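Local coordinates for uncharacterized protein (Parabacteroides distasonis, PDB 3LM3) that is of unknown function but is probably a glycoside hydrolase or carbohydrate deacetylase, at residues 27-32 against 74-79; 46-51 against 86-91; 221-226 against 357-362; 383-388 against 424-429. All coordinates share one frame; numbering follows the deposited sequence.

Overall arrangement
Contacts 1 and 2 sit on one side of the chain's centre, contacts 3 and 4 on the other. Contact 1 pairs strands 21-29 and 73-76 of the larger parallel sheet; contact 2, centred about 10 Å away, sets the loop after strand 21-29 against helix 86-102. The two alternate along the chain and are joined by the R30–E47 salt bridge. Contacts 3 and 4 follow in series, centres about 13 Å apart, and share the four-stranded antiparallel sheet, one at strand 357-363, the other at edge strand 383-389. About 39 Å separates the centres of contacts 1 and 4: the first pair knits the parallel-sheet part, and the second ties helix 222-225 and loop 424-429 to the antiparallel sheet.

Contact 1: residues 27-32 against 74-79; sequences IMIRTT and WGFTMN
Three backbone hydrogen bonds join I27, I29, G75 and T77 in parallel register: G75 N to I27 O (2.9 Å), I29 N to G75 O (2.8 Å) and T77 N to I29 O (3.1 Å). All are nearly straight, and CA-H...O contacts from W74, M28 and F76 run between them.

The apolar contacts gather on the face carrying I27, I29, W74 and F76. I29 and F76 run abreast off this face, with I29 CB over one side of the ring, 4.1 Å from the F76 centroid, a CH-pi contact. I27 runs alongside W74 in the same manner; its CG2, anti to the backbone N, comes to 3.7 Å from W74 CZ3. On the other face M28 reaches past G75, which has no side chain, and its CE meets T77 CG2 at 3.8 Å. T77 CG2 also touches R30 CB (3.6 Å).

The polar ends look outside the pair. E35 bonds T31 OG1, T77 OG1 and N79 ND2, and T77 caps helix 78-82 by bonding A80 N. Helix 53-64, which comes between strands 21-29 and 73-76 in the chain and packs on I27 and W74, completes a beta-alpha-beta crossover in the larger parallel sheet.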
# COMPACT_ATOMS: atom_id res chain seq x y z
N ILE A 27 5.25 7.72 7.78
CA ILE A 27 5.10 9.18 7.70
C ILE A 27 6.10 9.69 6.67
O ILE A 27 7.32 9.39 6.78
CB ILE A 27 5.30 9.88 9.08
CG1 ILE A 27 4.23 9.41 10.06
CG2 ILE A 27 5.26 11.41 8.90
CD1 ILE A 27 4.41 9.93 11.44
N MSE A 28 5.62 10.42 5.66
CA MSE A 28 6.42 10.91 4.55
C MSE A 28 6.88 12.34 4.80
O MSE A 28 6.08 13.20 5.21
CB MSE A 28 5.64 10.87 3.25
CG MSE A 28 6.38 11.36 2.04
SE MSE A 28 5.21 11.32 0.49
CE MSE A 28 6.58 11.50 -0.86
N ILE A 29 8.16 12.58 4.56
CA ILE A 29 8.79 13.90 4.64
C ILE A 29 9.28 14.29 3.24
O ILE A 29 9.95 13.52 2.56
CB ILE A 29 10.00 13.90 5.59
CG1 ILE A 29 9.65 13.32 6.97
CG2 ILE A 29 10.59 15.32 5.70
CD1 ILE A 29 8.59 14.01 7.71
N ARG A 30 8.96 15.50 2.78
CA ARG A 30 9.24 15.93 1.40
C ARG A 30 9.43 17.44 1.36
O ARG A 30 9.19 18.10 2.36
CB ARG A 30 8.10 15.48 0.47
CG ARG A 30 6.76 16.13 0.74
CD ARG A 30 5.61 15.30 0.25
NE ARG A 30 4.40 16.10 0.19
CZ ARG A 30 3.20 15.61 -0.12
NH1 ARG A 30 3.03 14.30 -0.32
NH2 ARG A 30 2.17 16.46 -0.23
N THR A 31 9.85 17.98 0.21
CA THR A 31 9.94 19.42 -0.03
C THR A 31 8.87 19.89 -1.01
O THR A 31 8.54 21.06 -1.04
CB THR A 31 11.33 19.91 -0.50
OG1 THR A 31 11.47 19.79 -1.92
CG2 THR A 31 12.50 19.24 0.27
N THR A 32 8.38 18.99 -1.84
CA THR A 32 7.28 19.23 -2.78
C THR A 32 6.51 17.90 -2.91
O THR A 32 7.04 16.84 -2.48
CB THR A 32 7.77 19.67 -4.18
OG1 THR A 32 8.45 18.58 -4.82
CG2 THR A 32 8.70 20.86 -4.13
N TRP A 74 9.71 6.21 8.74
CA TRP A 74 9.87 7.57 8.22
C TRP A 74 10.41 7.45 6.81
O TRP A 74 11.45 6.83 6.59
CB TRP A 74 10.88 8.31 9.07
CG TRP A 74 10.46 8.52 10.50
CD1 TRP A 74 10.85 7.78 11.59
CD2 TRP A 74 9.59 9.56 11.01
NE1 TRP A 74 10.28 8.30 12.73
CE2 TRP A 74 9.51 9.39 12.40
CE3 TRP A 74 8.86 10.61 10.41
CZ2 TRP A 74 8.75 10.23 13.21
CZ3 TRP A 74 8.12 11.45 11.22
CH2 TRP A 74 8.06 11.27 12.61
N GLY A 75 9.72 8.03 5.86
CA GLY A 75 10.15 7.98 4.48
C GLY A 75 10.44 9.37 3.96
O GLY A 75 9.58 10.26 4.02
N PHE A 76 11.65 9.58 3.42
CA PHE A 76 12.10 10.88 2.93
C PHE A 76 12.30 10.88 1.42
O PHE A 76 12.91 9.97 0.87
CB PHE A 76 13.47 11.22 3.50
CG PHE A 76 13.49 11.58 4.98
CD1 PHE A 76 13.36 10.63 5.97
CD2 PHE A 76 13.68 12.89 5.35
CE1 PHE A 76 13.40 11.00 7.32
CE2 PHE A 76 13.71 13.27 6.70
CZ PHE A 76 13.56 12.33 7.65
N THR A 77 11.88 11.95 0.75
CA THR A 77 12.30 12.16 -0.63
C THR A 77 13.79 12.55 -0.68
O THR A 77 14.39 12.90 0.33
CB THR A 77 11.53 13.28 -1.28
OG1 THR A 77 11.84 14.51 -0.60
CG2 THR A 77 10.05 12.99 -1.26
N MSE A 78 14.38 12.51 -1.87
CA MSE A 78 15.79 12.86 -1.99
C MSE A 78 16.01 14.28 -1.55
O MSE A 78 16.96 14.57 -0.82
CB MSE A 78 16.33 12.65 -3.40
CG MSE A 78 17.83 12.85 -3.46
SE MSE A 78 18.83 11.40 -2.65
CE MSE A 78 18.65 10.13 -4.13
N ASN A 79 15.14 15.17 -2.00
CA ASN A 79 15.32 16.58 -1.64
C ASN A 79 15.17 16.81 -0.13
O ASN A 79 15.89 17.63 0.44
CB ASN A 79 14.38 17.46 -2.46
CG ASN A 79 14.77 17.53 -3.93
OD1 ASN A 79 15.94 17.31 -4.27
ND2 ASN A 79 13.81 17.75 -4.81

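Contact 2: residues 46-51 against 86-91; sequences DEVDWH and KNYREI
The Y88 ring has N87 ND2 over one face, 3.4 Å above the plane and toward the rim, while V48 CG2 lies in plane at its edge, 4.0 Å from Y88 CE2. H51 meets the same phenol obliquely: the ring planes are turned 36° apart, and H51 CB packs 3.9 Å from Y88 CE1. At the edge of the imidazole, in its plane, sits the carbonyl carbon of E47. H51 ND1 donates to E47 O (2.8 Å, 169° at the hydrogen), and the bond lies within the ring plane, which helps to hold the imidazole's rotation. E47 O also accepts from W50 N, the two donors arriving from opposite faces of the carbonyl plane.

Residues 48-50 form a short 3-10 turn, introduced by an Asx turn in which D46 OD1 accepts from V48 N; the whole segment links strand 21-29 to helix 53-64 and packs on the first turns of helix 86-102.

N87 makes the direct bond between the segments. Its CG sits between the backbone N and the carbonyl carbon (chi1 63°), which swings the amide across to H51 O, 2.9 Å from N87 ND2. V48 O also lies 3.0 Å from N87 ND2. I91 CD1 touches H51 CB at 3.8 Å. The Y88 hydroxyl is hydrogen-bonded to R30 O, and E47 pairs with R30 and R45 in salt bridges.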
# COMPACT_ATOMS: atom_id res chain seq x y z
N ASP A 46 5.50 24.30 -3.33
CA ASP A 46 6.65 24.42 -2.44
C ASP A 46 6.16 24.19 -1.01
O ASP A 46 5.40 25.00 -0.47
CB ASP A 46 7.27 25.80 -2.59
CG ASP A 46 8.41 26.07 -1.63
OD1 ASP A 46 8.72 25.26 -0.75
OD2 ASP A 46 9.05 27.15 -1.73
N GLU A 47 6.58 23.07 -0.40
CA GLU A 47 6.14 22.71 0.95
C GLU A 47 7.20 22.88 2.02
O GLU A 47 7.05 22.33 3.13
CB GLU A 47 5.63 21.26 0.96
CG GLU A 47 4.36 21.04 0.18
CD GLU A 47 3.88 19.62 0.25
OE1 GLU A 47 4.74 18.73 0.49
OE2 GLU A 47 2.69 19.32 0.07
N VAL A 48 8.28 23.63 1.75
CA VAL A 48 9.28 23.86 2.77
C VAL A 48 8.67 24.34 4.09
O VAL A 48 8.98 23.81 5.15
CB VAL A 48 10.38 24.79 2.25
CG1 VAL A 48 11.26 25.27 3.39
CG2 VAL A 48 11.18 24.05 1.15
N ASP A 49 7.76 25.31 4.02
CA ASP A 49 7.17 25.87 5.21
C ASP A 49 6.11 24.97 5.84
O ASP A 49 5.67 25.22 6.95
CB ASP A 49 6.57 27.24 4.89
CG ASP A 49 7.62 28.26 4.45
OD1 ASP A 49 8.84 28.10 4.70
OD2 ASP A 49 7.21 29.27 3.84
N TRP A 50 5.73 23.89 5.14
CA TRP A 50 4.72 22.95 5.61
C TRP A 50 5.34 21.82 6.45
O TRP A 50 4.62 20.96 6.97
CB TRP A 50 3.98 22.32 4.42
CG TRP A 50 3.25 23.29 3.52
CD1 TRP A 50 3.63 24.54 3.20
CD2 TRP A 50 2.04 23.03 2.81
NE1 TRP A 50 2.71 25.10 2.33
CE2 TRP A 50 1.73 24.19 2.08
CE3 TRP A 50 1.19 21.94 2.74
CZ2 TRP A 50 0.59 24.28 1.28
CZ3 TRP A 50 0.05 22.04 1.95
CH2 TRP A 50 -0.23 23.19 1.25
N HIS A 51 6.68 21.84 6.57
CA HIS A 51 7.44 20.83 7.28
C HIS A 51 8.16 21.52 8.42
O HIS A 51 9.04 22.34 8.21
CB HIS A 51 8.43 20.11 6.36
CG HIS A 51 7.76 19.23 5.35
ND1 HIS A 51 7.23 19.70 4.18
CD2 HIS A 51 7.44 17.91 5.40
CE1 HIS A 51 6.63 18.70 3.53
NE2 HIS A 51 6.76 17.60 4.26
N LYS A 86 17.30 24.78 7.99
CA LYS A 86 17.23 24.42 9.39
C LYS A 86 16.07 23.48 9.72
O LYS A 86 16.23 22.52 10.50
CB LYS A 86 17.14 25.70 10.22
CG LYS A 86 16.90 25.47 11.70
CD LYS A 86 17.00 26.78 12.48
CE LYS A 86 16.63 26.55 13.93
NZ LYS A 86 16.85 27.75 14.77
N ASN A 87 14.90 23.69 9.12
CA ASN A 87 13.76 22.81 9.38
C ASN A 87 14.04 21.36 8.99
O ASN A 87 13.75 20.43 9.76
CB ASN A 87 12.45 23.30 8.75
CG ASN A 87 12.49 23.38 7.24
OD1 ASN A 87 13.46 23.88 6.64
ND2 ASN A 87 11.41 22.95 6.62
N TYR A 88 14.61 21.17 7.81
CA TYR A 88 14.91 19.82 7.35
C TYR A 88 16.01 19.21 8.16
O TYR A 88 15.95 18.03 8.47
CB TYR A 88 15.17 19.75 5.85
CG TYR A 88 13.88 19.93 5.09
CD1 TYR A 88 12.89 18.95 5.09
CD2 TYR A 88 13.59 21.12 4.44
CE1 TYR A 88 11.68 19.13 4.43
CE2 TYR A 88 12.39 21.30 3.79
CZ TYR A 88 11.44 20.32 3.77
OH TYR A 88 10.22 20.50 3.13
N ARG A 89 17.00 19.98 8.57
CA ARG A 89 18.06 19.46 9.43
C ARG A 89 17.47 19.00 10.78
O ARG A 89 17.79 17.89 11.26
CB ARG A 89 19.16 20.48 9.65
CG ARG A 89 20.31 19.97 10.50
CD ARG A 89 21.55 20.86 10.35
NE ARG A 89 21.21 22.28 10.23
CZ ARG A 89 20.66 23.01 11.20
NH1 ARG A 89 20.38 22.45 12.38
NH2 ARG A 89 20.39 24.30 10.99
N GLU A 90 16.61 19.83 11.37
CA GLU A 90 15.95 19.52 12.64
C GLU A 90 15.08 18.28 12.54
O GLU A 90 15.05 17.43 13.44
CB GLU A 90 15.11 20.69 13.15
CG GLU A 90 15.90 21.90 13.61
CD GLU A 90 15.01 23.08 14.02
OE1 GLU A 90 13.85 23.23 13.54
OE2 GLU A 90 15.47 23.89 14.83
N ILE A 91 14.34 18.16 11.45
CA ILE A 91 13.51 16.99 11.24
C ILE A 91 14.36 15.74 11.10
O ILE A 91 14.04 14.70 11.70
CB ILE A 91 12.57 17.16 10.01
CG1 ILE A 91 11.49 18.18 10.35
CG2 ILE A 91 11.96 15.83 9.62
CD1 ILE A 91 10.76 18.74 9.09

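Contact 3: residues 221-226 against 357-362; sequences DFICAR and LEIKWF
F222 and W361 cross obliquely, the phenyl and the five-membered ring of the indole inclined at 47°, with W361 CD1 3.5 Å above one face of the phenyl ring and displaced toward its rim. The closest approach is F222 CD1 to W361 NE1, 3.4 Å. A water joins the same two residues: it donates to F222 O (2.8 Å) and accepts from W361 NE1 (2.9 Å), lying in the plane of the indole at its edge, which gives the buried N-H a partner.

I223 and I359 pass antiparallel, flank to flank, I223 CG1 to I359 CG2 being 3.9 Å. That same CG2 touches F222 CB.

The contact seats the short, weakly bonded helix 222-225 on strand 357-363 of the antiparallel sheet. D221 stands at the helix N-cap, where its OD1 accepts a weak bond from I223 N.

Farther along, R226 bends at chi3 (-59°) and turns its guanidinium flat over L357, whose CD1 lies against one face, 3.6 Å from R226 NH2. The group is held in that attitude by R226 NE, which donates in the guanidinium plane to a lone pair of I223 O. I223 CD1 rests 3.6 Å from L357 O.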
# COMPACT_ATOMS: atom_id res chain seq x y z
N ASP A 221 -10.85 0.02 1.28
CA ASP A 221 -12.18 -0.59 1.37
C ASP A 221 -12.41 -1.17 -0.02
O ASP A 221 -12.52 -0.44 -0.99
CB ASP A 221 -13.19 0.48 1.74
CG ASP A 221 -14.61 -0.10 1.88
OD1 ASP A 221 -14.94 -1.04 1.12
OD2 ASP A 221 -15.38 0.38 2.78
N PHE A 222 -12.49 -2.50 -0.09
CA PHE A 222 -12.57 -3.16 -1.39
C PHE A 222 -13.78 -2.72 -2.22
O PHE A 222 -13.71 -2.64 -3.45
CB PHE A 222 -12.62 -4.68 -1.23
CG PHE A 222 -11.33 -5.31 -0.78
CD1 PHE A 222 -10.18 -5.18 -1.53
CD2 PHE A 222 -11.31 -6.17 0.31
CE1 PHE A 222 -9.02 -5.81 -1.15
CE2 PHE A 222 -10.13 -6.81 0.69
CZ PHE A 222 -9.01 -6.66 -0.06
N ILE A 223 -14.89 -2.42 -1.56
CA ILE A 223 -16.08 -1.95 -2.29
C ILE A 223 -15.81 -0.59 -2.94
O ILE A 223 -16.13 -0.37 -4.11
CB ILE A 223 -17.31 -1.94 -1.37
CG1 ILE A 223 -17.71 -3.42 -1.10
CG2 ILE A 223 -18.47 -1.20 -2.03
CD1 ILE A 223 -18.71 -3.62 0.01
N CYS A 224 -15.18 0.33 -2.21
CA CYS A 224 -14.87 1.64 -2.77
C CYS A 224 -13.86 1.54 -3.92
O CYS A 224 -13.95 2.28 -4.91
CB CYS A 224 -14.30 2.55 -1.70
SG CYS A 224 -15.35 2.76 -0.22
N ALA A 225 -12.91 0.63 -3.77
CA ALA A 225 -11.76 0.54 -4.68
C ALA A 225 -12.08 -0.09 -6.01
O ALA A 225 -11.23 -0.10 -6.89
CB ALA A 225 -10.61 -0.22 -3.97
N ARG A 226 -13.29 -0.62 -6.21
CA ARG A 226 -13.71 -1.13 -7.51
C ARG A 226 -13.68 -0.05 -8.57
O ARG A 226 -13.43 -0.33 -9.73
CB ARG A 226 -15.15 -1.66 -7.48
CG ARG A 226 -15.40 -2.83 -6.58
CD ARG A 226 -16.91 -3.09 -6.48
NE ARG A 226 -17.60 -1.92 -5.95
CZ ARG A 226 -18.75 -1.41 -6.37
NH1 ARG A 226 -19.47 -2.00 -7.34
NH2 ARG A 226 -19.23 -0.32 -5.81
N LEU A 357 -23.90 -4.41 -0.97
CA LEU A 357 -22.88 -5.19 -1.69
C LEU A 357 -22.07 -6.09 -0.79
O LEU A 357 -21.66 -5.69 0.31
CB LEU A 357 -21.97 -4.23 -2.46
CG LEU A 357 -22.62 -3.38 -3.55
CD1 LEU A 357 -21.61 -2.39 -4.13
CD2 LEU A 357 -23.25 -4.24 -4.66
N GLU A 358 -21.82 -7.32 -1.26
CA GLU A 358 -20.90 -8.24 -0.65
C GLU A 358 -19.84 -8.57 -1.68
O GLU A 358 -20.16 -9.02 -2.82
CB GLU A 358 -21.59 -9.52 -0.21
CG GLU A 358 -20.64 -10.50 0.43
CD GLU A 358 -21.37 -11.69 1.02
OE1 GLU A 358 -21.90 -11.58 2.14
OE2 GLU A 358 -21.45 -12.71 0.33
N ILE A 359 -18.57 -8.32 -1.34
CA ILE A 359 -17.45 -8.62 -2.23
C ILE A 359 -16.61 -9.72 -1.64
O ILE A 359 -16.38 -9.75 -0.42
CB ILE A 359 -16.60 -7.36 -2.57
CG1 ILE A 359 -15.61 -7.66 -3.69
CG2 ILE A 359 -15.85 -6.79 -1.32
CD1 ILE A 359 -15.05 -6.38 -4.30
N LYS A 360 -16.16 -10.65 -2.49
CA LYS A 360 -15.23 -11.67 -2.09
C LYS A 360 -14.03 -11.59 -3.01
O LYS A 360 -14.17 -11.64 -4.24
CB LYS A 360 -15.85 -13.06 -2.20
CG LYS A 360 -16.99 -13.29 -1.23
CD LYS A 360 -17.54 -14.69 -1.28
CE LYS A 360 -18.57 -14.87 -0.18
NZ LYS A 360 -19.25 -16.22 -0.19
N TRP A 361 -12.83 -11.52 -2.43
CA TRP A 361 -11.57 -11.57 -3.19
C TRP A 361 -10.84 -12.87 -2.90
O TRP A 361 -10.88 -13.37 -1.77
CB TRP A 361 -10.63 -10.42 -2.78
CG TRP A 361 -10.79 -9.17 -3.56
CD1 TRP A 361 -11.39 -8.00 -3.16
CD2 TRP A 361 -10.36 -8.96 -4.91
NE1 TRP A 361 -11.32 -7.06 -4.18
CE2 TRP A 361 -10.70 -7.63 -5.26
CE3 TRP A 361 -9.72 -9.76 -5.87
CZ2 TRP A 361 -10.43 -7.10 -6.51
CZ3 TRP A 361 -9.46 -9.22 -7.13
CH2 TRP A 361 -9.80 -7.91 -7.43
N PHE A 362 -10.21 -13.41 -3.94
CA PHE A 362 -9.36 -14.59 -3.91
C PHE A 362 -8.07 -14.22 -4.61
O PHE A 362 -8.11 -13.71 -5.74
CB PHE A 362 -10.04 -15.76 -4.64
CG PHE A 362 -11.40 -16.09 -4.11
CD1 PHE A 362 -12.51 -15.36 -4.51
CD2 PHE A 362 -11.57 -17.13 -3.18
CE1 PHE A 362 -13.77 -15.65 -4.03
CE2 PHE A 362 -12.85 -17.43 -2.69
CZ PHE A 362 -13.93 -16.68 -3.11
O HOH W 1 -11.92 -4.27 -4.77

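Contact 4: residues 383-388 against 424-429; sequences YVIDFT and DKPVLI
A single antiparallel bridge ties edge strand 383-389 to the loop that leads to helix 434-443, V384 and V427 forming a hydrogen-bonded pair. V384 N donates to V427 O at 2.8 Å, and V427 N returns a longer bond to V384 O at 3.3 Å. The same V384 O also takes a CA-H...O contact from P426 CA, so two neighbours approach this one carbonyl.

The Y383 ring packs against the loop. L428 CD2 sits above one face of the tyrosine ring, 4.1 Å from the Y383 centroid and 20° off the normal, a CH-pi contact; V427 N lies in plane at the ring's edge. Closer to the backbone, Y383 CB meets P426 CB at 3.9 Å.

Strand 383-389 is an outermost strand of the four-stranded antiparallel sheet, and the loop covers its far edge while strand 367-374 pairs with the other. On that inner side I385 and D386 both face A370, a classic beta bulge.

With CG1 anti to the backbone N (chi1 178°), V384 CG2 is left anti to the carbonyl carbon and reaches I429 CG1 at 3.9 Å, and I385 CG2 comes as near to P426 CG. At the bulge a water spans the segments, donating to I385 O (2.8 Å) and to D424 O (2.7 Å). D386 OD1 accepts from T388 OG1 within the strand, while its OD2 forms a salt bridge with R368. D424 is likewise paired outside the contact, with R421.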
# COMPACT_ATOMS: atom_id res chain seq x y z
N TYR A 383 -21.46 -12.17 -9.21
CA TYR A 383 -20.85 -11.96 -10.50
C TYR A 383 -19.35 -11.77 -10.37
O TYR A 383 -18.87 -11.12 -9.47
CB TYR A 383 -21.44 -10.71 -11.16
CG TYR A 383 -22.88 -10.89 -11.56
CD1 TYR A 383 -23.90 -10.78 -10.63
CD2 TYR A 383 -23.20 -11.22 -12.86
CE1 TYR A 383 -25.23 -10.97 -11.00
CE2 TYR A 383 -24.54 -11.42 -13.25
CZ TYR A 383 -25.53 -11.29 -12.31
OH TYR A 383 -26.87 -11.49 -12.67
N VAL A 384 -18.63 -12.30 -11.35
CA VAL A 384 -17.22 -12.03 -11.48
C VAL A 384 -17.05 -10.59 -11.94
O VAL A 384 -17.50 -10.20 -13.01
CB VAL A 384 -16.55 -12.95 -12.53
CG1 VAL A 384 -15.04 -12.63 -12.70
CG2 VAL A 384 -16.71 -14.43 -12.17
N ILE A 385 -16.35 -9.79 -11.12
CA ILE A 385 -15.99 -8.42 -11.50
C ILE A 385 -14.50 -8.25 -11.79
O ILE A 385 -14.09 -7.21 -12.32
CB ILE A 385 -16.46 -7.35 -10.48
CG1 ILE A 385 -15.73 -7.46 -9.14
CG2 ILE A 385 -17.98 -7.45 -10.30
CD1 ILE A 385 -15.89 -6.18 -8.27
N ASP A 386 -13.68 -9.24 -11.42
CA ASP A 386 -12.26 -9.22 -11.74
C ASP A 386 -11.80 -10.66 -11.87
O ASP A 386 -12.07 -11.49 -11.01
CB ASP A 386 -11.44 -8.50 -10.65
CG ASP A 386 -10.04 -8.15 -11.09
OD1 ASP A 386 -9.17 -9.06 -11.02
OD2 ASP A 386 -9.83 -6.94 -11.44
N PHE A 387 -11.08 -10.96 -12.95
CA PHE A 387 -10.34 -12.20 -13.08
C PHE A 387 -9.09 -11.85 -13.84
O PHE A 387 -9.14 -11.51 -15.03
CB PHE A 387 -11.16 -13.27 -13.80
CG PHE A 387 -10.42 -14.57 -13.96
CD1 PHE A 387 -10.03 -15.30 -12.83
CD2 PHE A 387 -10.14 -15.07 -15.21
CE1 PHE A 387 -9.33 -16.48 -12.97
CE2 PHE A 387 -9.44 -16.28 -15.35
CZ PHE A 387 -9.05 -16.98 -14.23
N THR A 388 -7.96 -11.84 -13.12
CA THR A 388 -6.69 -11.40 -13.66
C THR A 388 -5.72 -12.56 -13.50
O THR A 388 -5.40 -12.96 -12.40
CB THR A 388 -6.19 -10.17 -12.89
OG1 THR A 388 -7.15 -9.12 -12.95
CG2 THR A 388 -4.86 -9.64 -13.45
N ASP A 424 -15.07 -6.18 -19.62
CA ASP A 424 -15.10 -6.14 -18.16
C ASP A 424 -16.51 -6.21 -17.58
O ASP A 424 -16.68 -6.15 -16.37
CB ASP A 424 -14.40 -4.88 -17.68
CG ASP A 424 -12.92 -4.86 -18.00
OD1 ASP A 424 -12.28 -5.95 -17.92
OD2 ASP A 424 -12.38 -3.78 -18.33
N LYS A 425 -17.54 -6.35 -18.42
CA LYS A 425 -18.91 -6.49 -17.92
C LYS A 425 -18.97 -7.65 -16.92
O LYS A 425 -18.52 -8.77 -17.21
CB LYS A 425 -19.87 -6.75 -19.08
CG LYS A 425 -21.34 -6.73 -18.68
CD LYS A 425 -22.22 -7.16 -19.86
CE LYS A 425 -23.65 -7.50 -19.44
NZ LYS A 425 -24.41 -8.11 -20.59
N PRO A 426 -19.52 -7.41 -15.73
CA PRO A 426 -19.61 -8.51 -14.78
C PRO A 426 -20.44 -9.67 -15.34
O PRO A 426 -21.50 -9.45 -15.95
CB PRO A 426 -20.29 -7.87 -13.57
CG PRO A 426 -19.78 -6.45 -13.63
CD PRO A 426 -19.84 -6.11 -15.11
N VAL A 427 -19.95 -10.89 -15.11
CA VAL A 427 -20.60 -12.10 -15.63
C VAL A 427 -20.60 -13.19 -14.59
O VAL A 427 -19.70 -13.25 -13.75
CB VAL A 427 -19.90 -12.65 -16.88
CG1 VAL A 427 -19.98 -11.65 -18.02
CG2 VAL A 427 -18.46 -13.04 -16.57
N LEU A 428 -21.56 -14.11 -14.68
CA LEU A 428 -21.55 -15.29 -13.84
C LEU A 428 -20.30 -16.11 -14.12
O LEU A 428 -19.75 -16.17 -15.24
CB LEU A 428 -22.77 -16.17 -14.11
CG LEU A 428 -24.14 -15.56 -13.84
CD1 LEU A 428 -25.21 -16.57 -14.26
CD2 LEU A 428 -24.34 -15.19 -12.39
N ILE A 429 -19.84 -16.79 -13.09
CA ILE A 429 -18.63 -17.57 -13.18
C ILE A 429 -18.74 -18.66 -14.26
O ILE A 429 -17.76 -19.02 -14.92
CB ILE A 429 -18.27 -18.11 -11.76
CG1 ILE A 429 -16.76 -18.33 -11.62
CG2 ILE A 429 -19.09 -19.30 -11.40
CD1 ILE A 429 -16.34 -18.57 -10.18
O HOH W 2 -16.16 -5.83 -13.69